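Local coordinates for condensin complex subunit 3 (Schizosaccharomyces pombe, PDB 5OQR), which serves as a regulatory subunit of condensin, the complex required to convert interphase chromatin into mitotic-like condensed chromosomes, at residues A[224-232]-A[268-277]; A[420-431]-A[458-469]. All coordinates share one frame; numbering follows the deposited sequence.

Contact 1 of 2, residues A[224-232]-A[268-277]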
loop_
_atom_site.group_PDB
_atom_site.type_symbol
_atom_site.label_atom_id
_atom_site.label_comp_id
_atom_site.label_asym_id
_atom_site.label_seq_id
_atom_site.Cartn_x
_atom_site.Cartn_y
_atom_site.Cartn_z
ATOM N N ILE A 224 4.505 -10.648 18.397
ATOM C CA ILE A 224 5.640 -9.998 17.746
ATOM C C ILE A 224 5.315 -9.697 16.289
ATOM O O ILE A 224 5.686 -8.644 15.758
ATOM C CB ILE A 224 6.905 -10.867 17.883
ATOM C CG1 ILE A 224 7.252 -11.042 19.366
ATOM C CG2 ILE A 224 8.071 -10.239 17.113
ATOM C CD1 ILE A 224 8.556 -11.773 19.642
ATOM N N LYS A 225 4.610 -10.611 15.621
ATOM C CA LYS A 225 4.255 -10.385 14.227
ATOM C C LYS A 225 3.179 -9.320 14.074
ATOM O O LYS A 225 3.065 -8.721 12.999
ATOM C CB LYS A 225 3.803 -11.698 13.586
ATOM C CG LYS A 225 4.780 -12.854 13.796
ATOM C CD LYS A 225 6.166 -12.561 13.210
ATOM C CE LYS A 225 7.254 -13.322 13.945
ATOM N NZ LYS A 225 8.612 -12.827 13.578
ATOM N N LYS A 226 2.393 -9.069 15.119
ATOM C CA LYS A 226 1.461 -7.948 15.092
ATOM C C LYS A 226 2.196 -6.626 15.279
ATOM O O LYS A 226 1.939 -5.658 14.558
ATOM C CB LYS A 226 0.392 -8.126 16.171
ATOM C CG LYS A 226 -0.711 -9.106 15.802
ATOM C CD LYS A 226 -1.764 -9.181 16.895
ATOM C CE LYS A 226 -2.810 -10.240 16.597
ATOM N NZ LYS A 226 -2.352 -11.605 16.975
ATOM N N ARG A 227 3.120 -6.575 16.241
ATOM C CA ARG A 227 3.898 -5.361 16.468
ATOM C C ARG A 227 4.598 -4.910 15.195
ATOM O O ARG A 227 4.645 -3.714 14.892
ATOM C CB ARG A 227 4.934 -5.596 17.566
ATOM C CG ARG A 227 4.389 -6.162 18.862
ATOM C CD ARG A 227 5.524 -6.619 19.756
ATOM N NE ARG A 227 5.055 -7.375 20.912
ATOM C CZ ARG A 227 5.848 -8.054 21.733
ATOM N NH1 ARG A 227 7.158 -8.082 21.525
ATOM N NH2 ARG A 227 5.332 -8.713 22.760
ATOM N N VAL A 228 5.154 -5.856 14.439
ATOM C CA VAL A 228 5.915 -5.505 13.245
ATOM C C VAL A 228 4.978 -5.092 12.119
ATOM O O VAL A 228 5.258 -4.142 11.377
ATOM C CB VAL A 228 6.819 -6.681 12.832
ATOM C CG1 VAL A 228 7.534 -6.388 11.518
ATOM C CG2 VAL A 228 7.827 -6.971 13.925
ATOM N N ARG A 229 3.856 -5.794 11.967
ATOM C CA ARG A 229 2.919 -5.455 10.903
ATOM C C ARG A 229 2.345 -4.061 11.111
ATOM O O ARG A 229 2.116 -3.322 10.146
ATOM C CB ARG A 229 1.808 -6.502 10.836
ATOM C CG ARG A 229 1.100 -6.558 9.491
ATOM C CD ARG A 229 0.447 -7.911 9.239
ATOM N NE ARG A 229 -0.699 -8.155 10.118
ATOM C CZ ARG A 229 -0.743 -9.050 11.103
ATOM N NH1 ARG A 229 0.295 -9.832 11.369
ATOM N NH2 ARG A 229 -1.849 -9.173 11.827
ATOM N N ILE A 230 2.121 -3.676 12.369
ATOM C CA ILE A 230 1.657 -2.324 12.674
ATOM C C ILE A 230 2.660 -1.298 12.165
ATOM O O ILE A 230 2.330 -0.418 11.362
ATOM C CB ILE A 230 1.417 -2.167 14.186
ATOM C CG1 ILE A 230 0.239 -3.037 14.627
ATOM C CG2 ILE A 230 1.155 -0.705 14.547
ATOM C CD1 ILE A 230 0.081 -3.140 16.121
ATOM N N LEU A 231 3.904 -1.392 12.639
ATOM C CA LEU A 231 4.907 -0.391 12.294
ATOM C C LEU A 231 5.180 -0.372 10.797
ATOM O O LEU A 231 5.383 0.696 10.210
ATOM C CB LEU A 231 6.195 -0.657 13.073
ATOM C CG LEU A 231 6.051 -0.708 14.594
ATOM C CD1 LEU A 231 7.385 -1.052 15.231
ATOM C CD2 LEU A 231 5.520 0.610 15.134
ATOM N N LYS A 232 5.187 -1.543 10.161
ATOM C CA LYS A 232 5.415 -1.595 8.721
ATOM C C LYS A 232 4.381 -0.761 7.979
ATOM O O LYS A 232 4.721 0.013 7.077
ATOM C CB LYS A 232 5.384 -3.045 8.239
ATOM C CG LYS A 232 5.833 -3.224 6.796
ATOM C CD LYS A 232 5.562 -4.628 6.285
ATOM C CE LYS A 232 4.076 -4.866 6.065
ATOM N NZ LYS A 232 3.803 -6.196 5.458
ATOM N N ARG A 268 12.069 -6.490 21.416
ATOM C CA ARG A 268 10.700 -6.966 21.290
ATOM C C ARG A 268 10.198 -6.909 19.852
ATOM O O ARG A 268 8.988 -6.992 19.621
ATOM C CB ARG A 268 9.776 -6.155 22.199
ATOM C CG ARG A 268 10.115 -6.231 23.681
ATOM C CD ARG A 268 9.583 -7.502 24.329
ATOM N NE ARG A 268 10.320 -8.696 23.919
ATOM C CZ ARG A 268 11.454 -9.108 24.475
ATOM N NH1 ARG A 268 12.004 -8.424 25.470
ATOM N NH2 ARG A 268 12.049 -10.208 24.033
ATOM N N LEU A 269 11.102 -6.764 18.883
ATOM C CA LEU A 269 10.729 -6.702 17.478
ATOM C C LEU A 269 11.387 -7.781 16.630
ATOM O O LEU A 269 11.129 -7.835 15.422
ATOM C CB LEU A 269 11.074 -5.325 16.897
ATOM C CG LEU A 269 10.354 -4.126 17.515
ATOM C CD1 LEU A 269 10.860 -2.843 16.890
ATOM C CD2 LEU A 269 8.848 -4.242 17.346
ATOM N N ASP A 270 12.221 -8.634 17.217
ATOM C CA ASP A 270 12.885 -9.714 16.492
ATOM C C ASP A 270 13.574 -9.177 15.238
ATOM O O ASP A 270 13.274 -9.559 14.107
ATOM C CB ASP A 270 11.883 -10.817 16.144
ATOM C CG ASP A 270 12.558 -12.107 15.733
ATOM O OD1 ASP A 270 11.940 -12.889 14.982
ATOM O OD2 ASP A 270 13.705 -12.340 16.165
ATOM N N VAL A 271 14.530 -8.274 15.470
ATOM C CA VAL A 271 15.111 -7.493 14.383
ATOM C C VAL A 271 15.824 -8.383 13.377
ATOM O O VAL A 271 15.864 -8.071 12.181
ATOM C CB VAL A 271 16.058 -6.419 14.954
ATOM C CG1 VAL A 271 15.299 -5.491 15.883
ATOM C CG2 VAL A 271 17.235 -7.058 15.678
ATOM N N SER A 272 16.407 -9.494 13.830
ATOM C CA SER A 272 17.123 -10.370 12.908
ATOM C C SER A 272 16.193 -10.935 11.843
ATOM O O SER A 272 16.637 -11.238 10.730
ATOM C CB SER A 272 17.808 -11.498 13.677
ATOM O OG SER A 272 16.911 -12.130 14.571
ATOM N N ASN A 273 14.908 -11.080 12.158
ATOM C CA ASN A 273 13.922 -11.560 11.201
ATOM C C ASN A 273 13.066 -10.446 10.616
ATOM O O ASN A 273 12.302 -10.700 9.681
ATOM C CB ASN A 273 13.013 -12.604 11.857
ATOM C CG ASN A 273 13.729 -13.910 12.128
ATOM O OD1 ASN A 273 14.016 -14.673 11.207
ATOM N ND2 ASN A 273 14.018 -14.178 13.395
ATOM N N ASN A 274 13.174 -9.225 11.140
ATOM C CA ASN A 274 12.411 -8.085 10.654
ATOM C C ASN A 274 13.344 -6.878 10.559
ATOM O O ASN A 274 13.144 -5.840 11.180
ATOM C CB ASN A 274 11.221 -7.802 11.567
ATOM C CG ASN A 274 10.417 -9.044 11.874
ATOM O OD1 ASN A 274 9.596 -9.481 11.070
ATOM N ND2 ASN A 274 10.648 -9.621 13.043
ATOM N N SER A 275 14.392 -7.019 9.748
ATOM C CA SER A 275 15.432 -5.998 9.688
ATOM C C SER A 275 14.912 -4.705 9.070
ATOM O O SER A 275 15.155 -3.614 9.598
ATOM C CB SER A 275 16.630 -6.529 8.900
ATOM O OG SER A 275 17.692 -5.595 8.893
ATOM N N ASP A 276 14.194 -4.803 7.949
ATOM C CA ASP A 276 13.762 -3.601 7.238
ATOM C C ASP A 276 12.853 -2.740 8.107
ATOM O O ASP A 276 13.017 -1.517 8.176
ATOM C CB ASP A 276 13.054 -3.982 5.938
ATOM C CG ASP A 276 14.015 -4.472 4.870
ATOM O OD1 ASP A 276 15.228 -4.207 4.993
ATOM O OD2 ASP A 276 13.554 -5.112 3.902
ATOM N N VAL A 277 11.883 -3.361 8.779
ATOM C CA VAL A 277 10.978 -2.601 9.635
ATOM C C VAL A 277 11.728 -2.025 10.827
ATOM O O VAL A 277 11.456 -0.900 11.263
ATOM C CB VAL A 277 9.798 -3.485 10.082
ATOM C CG1 VAL A 277 8.927 -2.753 11.097
ATOM C CG2 VAL A 277 8.966 -3.898 8.884
HETATM O O HOH W 1 8.569 -9.968 22.179
#
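Arg-227 NH1 donates to Arg-268 O at 2.9 Å, which ties helix 224-235, part of the fifth HEAT repeat, to the loop leading into helix 275-288 of this alpha-solenoid. The acceptor lies in the guanidinium plane, at its edge, with an N-H...O angle of 154°. The rest of that guanidinium is also held: NE and NH2 donate to Leu-222 O and Arg-220 O, so three backbone carbonyls together fix its rotation. The Arg-268 side chain lies alongside, pointing the same way, but its guanidinium plane is turned 83° to the first, and the like charges come close, with Arg-227 NH1 4.0 Å from Arg-268 NE.

Further along the helix, Leu-269 CD2 fits between Arg-227 CB and Leu-231 CD1, 4.1 Å from the latter. Val-228 stands over the Asn-274 amide: with CG1 anti to the backbone N (chi1 175°), that methyl meets both Asn-274 OD1 and Val-277 CG2, while CG2 faces Leu-269 O. Val-277 also packs CG1 on Leu-231 CB and CG2 on Lys-232 CB.

The turn is braced from within. Asp-270 O takes Asn-273 N and, from the opposite face of its plane, Asn-274 ND2. Asp-270 OD1 accepts from Asn-273 ND2 at 2.9 Å and forms a long salt bridge, 3.6 Å, with Lys-225 NZ.

Contact 2 of 2, residues A[420-431]-A[458-469]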
loop_
_atom_site.group_PDB
_atom_site.type_symbol
_atom_site.label_atom_id
_atom_site.label_comp_id
_atom_site.label_asym_id
_atom_site.label_seq_id
_atom_site.Cartn_x
_atom_site.Cartn_y
_atom_site.Cartn_z
ATOM N N CYS A 420 39.195 -8.273 -9.757
ATOM C CA CYS A 420 39.139 -9.562 -10.438
ATOM C C CYS A 420 40.375 -10.392 -10.124
ATOM O O CYS A 420 40.272 -11.578 -9.791
ATOM C CB CYS A 420 38.996 -9.355 -11.948
ATOM S SG CYS A 420 37.409 -8.670 -12.471
ATOM N N SER A 421 41.558 -9.782 -10.218
ATOM C CA SER A 421 42.794 -10.480 -9.883
ATOM C C SER A 421 42.717 -11.086 -8.490
ATOM O O SER A 421 42.914 -12.291 -8.305
ATOM C CB SER A 421 43.978 -9.517 -9.982
ATOM O OG SER A 421 44.590 -9.596 -11.254
ATOM N N LEU A 422 42.429 -10.252 -7.493
ATOM C CA LEU A 422 42.381 -10.729 -6.117
ATOM C C LEU A 422 41.340 -11.826 -5.951
ATOM O O LEU A 422 41.630 -12.899 -5.411
ATOM C CB LEU A 422 42.088 -9.562 -5.176
ATOM C CG LEU A 422 41.859 -9.919 -3.707
ATOM C CD1 LEU A 422 43.046 -10.681 -3.141
ATOM C CD2 LEU A 422 41.596 -8.661 -2.900
ATOM N N LEU A 423 40.112 -11.575 -6.410
ATOM C CA LEU A 423 39.033 -12.520 -6.156
ATOM C C LEU A 423 39.227 -13.820 -6.926
ATOM O O LEU A 423 38.748 -14.870 -6.489
ATOM C CB LEU A 423 37.690 -11.876 -6.502
ATOM C CG LEU A 423 36.421 -12.648 -6.129
ATOM C CD1 LEU A 423 36.475 -13.191 -4.710
ATOM C CD2 LEU A 423 35.222 -11.741 -6.280
ATOM N N VAL A 424 39.922 -13.778 -8.063
ATOM C CA VAL A 424 40.262 -15.015 -8.760
ATOM C C VAL A 424 41.299 -15.799 -7.969
ATOM O O VAL A 424 41.226 -17.030 -7.876
ATOM C CB VAL A 424 40.746 -14.712 -10.190
ATOM C CG1 VAL A 424 41.385 -15.944 -10.823
ATOM C CG2 VAL A 424 39.582 -14.241 -11.047
ATOM N N GLU A 425 42.285 -15.106 -7.393
ATOM C CA GLU A 425 43.248 -15.779 -6.528
ATOM C C GLU A 425 42.538 -16.476 -5.377
ATOM O O GLU A 425 42.785 -17.654 -5.102
ATOM C CB GLU A 425 44.273 -14.775 -6.001
ATOM C CG GLU A 425 45.182 -14.200 -7.069
ATOM C CD GLU A 425 45.970 -13.000 -6.579
ATOM O OE1 GLU A 425 45.831 -12.643 -5.390
ATOM O OE2 GLU A 425 46.727 -12.411 -7.381
ATOM N N ILE A 426 41.635 -15.763 -4.703
ATOM C CA ILE A 426 40.872 -16.359 -3.611
ATOM C C ILE A 426 40.116 -17.585 -4.105
ATOM O O ILE A 426 40.180 -18.662 -3.501
ATOM C CB ILE A 426 39.920 -15.319 -2.992
ATOM C CG1 ILE A 426 40.722 -14.167 -2.382
ATOM C CG2 ILE A 426 39.026 -15.964 -1.936
ATOM C CD1 ILE A 426 39.878 -13.047 -1.822
ATOM N N ILE A 427 39.390 -17.440 -5.215
ATOM C CA ILE A 427 38.575 -18.540 -5.720
ATOM C C ILE A 427 39.443 -19.754 -6.018
ATOM O O ILE A 427 39.040 -20.897 -5.772
ATOM C CB ILE A 427 37.781 -18.090 -6.961
ATOM C CG1 ILE A 427 36.672 -17.118 -6.549
ATOM C CG2 ILE A 427 37.172 -19.290 -7.686
ATOM C CD1 ILE A 427 35.979 -16.439 -7.707
ATOM N N THR A 428 40.642 -19.532 -6.556
ATOM C CA THR A 428 41.519 -20.652 -6.879
ATOM C C THR A 428 41.973 -21.376 -5.620
ATOM O O THR A 428 42.027 -22.611 -5.591
ATOM C CB THR A 428 42.729 -20.165 -7.675
ATOM O OG1 THR A 428 42.287 -19.417 -8.814
ATOM C CG2 THR A 428 43.569 -21.345 -8.148
ATOM N N GLU A 429 42.305 -20.628 -4.567
ATOM C CA GLU A 429 42.760 -21.250 -3.330
ATOM C C GLU A 429 41.644 -22.060 -2.683
ATOM O O GLU A 429 41.861 -23.196 -2.247
ATOM C CB GLU A 429 43.282 -20.180 -2.373
ATOM C CG GLU A 429 44.521 -19.464 -2.885
ATOM C CD GLU A 429 45.000 -18.371 -1.948
ATOM O OE1 GLU A 429 44.318 -18.113 -0.933
ATOM O OE2 GLU A 429 46.059 -17.770 -2.227
ATOM N N VAL A 430 40.438 -21.493 -2.613
ATOM C CA VAL A 430 39.302 -22.239 -2.082
ATOM C C VAL A 430 39.013 -23.453 -2.950
ATOM O O VAL A 430 38.516 -24.474 -2.462
ATOM C CB VAL A 430 38.067 -21.323 -1.969
ATOM C CG1 VAL A 430 36.881 -22.086 -1.392
ATOM C CG2 VAL A 430 38.381 -20.108 -1.113
ATOM N N PHE A 431 39.315 -23.364 -4.246
ATOM C CA PHE A 431 39.092 -24.490 -5.142
ATOM C C PHE A 431 40.127 -25.586 -4.930
ATOM O O PHE A 431 39.810 -26.772 -5.071
ATOM C CB PHE A 431 39.116 -23.999 -6.590
ATOM C CG PHE A 431 38.623 -25.008 -7.587
ATOM C CD1 PHE A 431 37.324 -25.484 -7.528
ATOM C CD2 PHE A 431 39.451 -25.458 -8.601
ATOM C CE1 PHE A 431 36.868 -26.404 -8.450
ATOM C CE2 PHE A 431 38.998 -26.375 -9.527
ATOM C CZ PHE A 431 37.704 -26.848 -9.453
ATOM N N ASN A 458 32.034 -27.476 -1.475
ATOM C CA ASN A 458 33.159 -26.652 -1.898
ATOM C C ASN A 458 32.873 -25.979 -3.233
ATOM O O ASN A 458 33.091 -24.773 -3.391
ATOM C CB ASN A 458 34.426 -27.505 -1.983
ATOM C CG ASN A 458 35.608 -26.740 -2.544
ATOM O OD1 ASN A 458 36.004 -26.940 -3.692
ATOM N ND2 ASN A 458 36.173 -25.850 -1.737
ATOM N N GLU A 459 32.375 -26.742 -4.206
ATOM C CA GLU A 459 32.122 -26.176 -5.525
ATOM C C GLU A 459 31.021 -25.124 -5.473
ATOM O O GLU A 459 31.114 -24.090 -6.142
ATOM C CB GLU A 459 31.757 -27.287 -6.509
ATOM C CG GLU A 459 31.920 -26.891 -7.966
ATOM C CD GLU A 459 31.741 -28.061 -8.911
ATOM O OE1 GLU A 459 31.422 -29.168 -8.429
ATOM O OE2 GLU A 459 31.921 -27.875 -10.133
ATOM N N LEU A 460 29.971 -25.366 -4.686
ATOM C CA LEU A 460 28.904 -24.379 -4.567
ATOM C C LEU A 460 29.402 -23.087 -3.937
ATOM O O LEU A 460 28.925 -22.004 -4.290
ATOM C CB LEU A 460 27.746 -24.951 -3.753
ATOM C CG LEU A 460 26.842 -25.945 -4.481
ATOM C CD1 LEU A 460 25.873 -26.585 -3.506
ATOM C CD2 LEU A 460 26.081 -25.263 -5.609
ATOM N N ARG A 461 30.346 -23.173 -3.000
ATOM C CA ARG A 461 30.924 -21.957 -2.440
ATOM C C ARG A 461 31.758 -21.226 -3.481
ATOM O O ARG A 461 31.742 -19.992 -3.543
ATOM C CB ARG A 461 31.775 -22.286 -1.216
ATOM C CG ARG A 461 32.190 -21.056 -0.418
ATOM C CD ARG A 461 33.297 -21.370 0.569
ATOM N NE ARG A 461 33.105 -22.667 1.204
ATOM C CZ ARG A 461 32.176 -22.921 2.119
ATOM N NH1 ARG A 461 32.077 -24.137 2.639
ATOM N NH2 ARG A 461 31.342 -21.966 2.510
ATOM N N CYS A 462 32.498 -21.969 -4.303
ATOM C CA CYS A 462 33.281 -21.344 -5.361
ATOM C C CYS A 462 32.376 -20.603 -6.334
ATOM O O CYS A 462 32.584 -19.420 -6.615
ATOM C CB CYS A 462 34.113 -22.398 -6.093
ATOM S SG CYS A 462 35.489 -23.050 -5.130
ATOM N N LEU A 463 31.351 -21.286 -6.847
ATOM C CA LEU A 463 30.421 -20.647 -7.769
ATOM C C LEU A 463 29.747 -19.439 -7.136
ATOM O O LEU A 463 29.467 -18.455 -7.827
ATOM C CB LEU A 463 29.374 -21.655 -8.235
ATOM C CG LEU A 463 29.886 -22.806 -9.102
ATOM C CD1 LEU A 463 28.792 -23.835 -9.313
ATOM C CD2 LEU A 463 30.393 -22.288 -10.437
ATOM N N SER A 464 29.478 -19.491 -5.831
ATOM C CA SER A 464 28.951 -18.316 -5.147
ATOM C C SER A 464 29.945 -17.165 -5.175
ATOM O O SER A 464 29.540 -16.000 -5.235
ATOM C CB SER A 464 28.588 -18.670 -3.707
ATOM O OG SER A 464 27.572 -19.655 -3.675
ATOM N N TYR A 465 31.244 -17.465 -5.127
ATOM C CA TYR A 465 32.249 -16.417 -5.272
ATOM C C TYR A 465 32.308 -15.920 -6.708
ATOM O O TYR A 465 32.502 -14.725 -6.950
ATOM C CB TYR A 465 33.624 -16.929 -4.839
ATOM C CG TYR A 465 33.821 -17.096 -3.349
ATOM C CD1 TYR A 465 32.744 -17.242 -2.487
ATOM C CD2 TYR A 465 35.096 -17.104 -2.804
ATOM C CE1 TYR A 465 32.935 -17.397 -1.127
ATOM C CE2 TYR A 465 35.295 -17.256 -1.450
ATOM C CZ TYR A 465 34.214 -17.402 -0.617
ATOM O OH TYR A 465 34.417 -17.552 0.733
ATOM N N VAL A 466 32.161 -16.830 -7.672
ATOM C CA VAL A 466 32.115 -16.435 -9.076
ATOM C C VAL A 466 30.900 -15.558 -9.329
ATOM O O VAL A 466 30.980 -14.540 -10.026
ATOM C CB VAL A 466 32.099 -17.681 -9.982
ATOM C CG1 VAL A 466 32.156 -17.274 -11.443
ATOM C CG2 VAL A 466 33.256 -18.604 -9.648
ATOM N N GLN A 467 29.757 -15.942 -8.766
ATOM C CA GLN A 467 28.534 -15.174 -8.950
ATOM C C GLN A 467 28.705 -13.745 -8.449
ATOM O O GLN A 467 28.343 -12.786 -9.139
ATOM C CB GLN A 467 27.383 -15.871 -8.228
ATOM C CG GLN A 467 26.015 -15.308 -8.532
ATOM C CD GLN A 467 24.920 -16.048 -7.797
ATOM O OE1 GLN A 467 25.166 -17.079 -7.171
ATOM N NE2 GLN A 467 23.702 -15.528 -7.866
ATOM N N CYS A 468 29.263 -13.582 -7.249
ATOM C CA CYS A 468 29.449 -12.246 -6.697
ATOM C C CYS A 468 30.509 -11.463 -7.459
ATOM O O CYS A 468 30.481 -10.228 -7.465
ATOM C CB CYS A 468 29.825 -12.335 -5.221
ATOM S SG CYS A 468 28.501 -12.892 -4.144
ATOM N N LEU A 469 31.453 -12.155 -8.094
ATOM C CA LEU A 469 32.483 -11.470 -8.866
ATOM C C LEU A 469 31.863 -10.696 -10.022
ATOM O O LEU A 469 32.060 -9.484 -10.156
ATOM C CB LEU A 469 33.511 -12.483 -9.374
ATOM C CG LEU A 469 34.470 -12.006 -10.471
ATOM C CD1 LEU A 469 35.242 -10.779 -10.040
ATOM C CD2 LEU A 469 35.423 -13.119 -10.862
#
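Tyr-465 reaches from helix 457-471 across to Ile-427, Ile-426 and Val-430 of helix 416-434, and its atoms can be followed outward in turn. CB lies 3.5 Å from Ile-427 CG1, the two side chains lying alongside and pointing in opposite directions. With CG beside its backbone N, the first torsion (chi1 -74°) turns the ring so that its CD2-CE2 edge meets Ile-427 and Ile-426: CD2 has Ile-427 CG1 near the ring plane, and CE2 meets Ile-426 CG2 at 4.0 Å, again at the edge, while Val-430 CG2 approaches obliquely. At the tip, OH is hydrogen-bonded to Leu-392 O of helix 378-394, so the buried hydroxyl is satisfied.

Val-430 is a knob seated among Asn-458, Arg-461, Cys-462 and Tyr-465. Its carbonyl takes the polar bond of the interface: Asn-458 ND2 donates to Val-430 O at 2.8 Å, nearly straight at 172°, with the oxygen in the amide plane. Replacing Asn-458 by alanine removes the amide, and Val-430 O is then likely to lose this donor while one wall of the pocket round the valine opens. Beside it Cys-462 SG sits at the edge of the Phe-431 ring, 3.9 Å from CD1, though that phenyl is poorly ordered.

Towards the other end, Ile-427 CD1 touches Val-466 CG2, and Leu-423 CD2 lies 3.6 Å from Leu-469 CB. Leu-469 CD1 finishes the row against Cys-420 SG. The short segments run at 175° with axes 9.7 Å apart; helix 399-412 packs on Leu-423, and helix 480-495 on Cys-420, Val-424 and Val-466. The result is a nearly antiparallel, largely apolar helix pair, the architecture of a HEAT-type alpha-solenoid.

In the fold
Going from the N terminus, the chain reaches contact 1 first: helix 224-235 is followed by helices 240-257 and 262-266 before residues 268-277 return to close a largely helical loop of 35 residues. Several more helices then pass before contact 2 opens at 420-431 and closes at 458-469, across a connection whose residues 436-455 are not modelled. The two loops are in series, neither nesting nor crossing. The centres of contact 1 and contact 2 are about 35 Å apart; the nearest atoms of contact 1 and contact 2 are about 18 Å apart, and they do not meet. Contact 1 joins a helix to a loop and the start of helix 275-288, whereas contact 2 pairs two helices further along the solenoid.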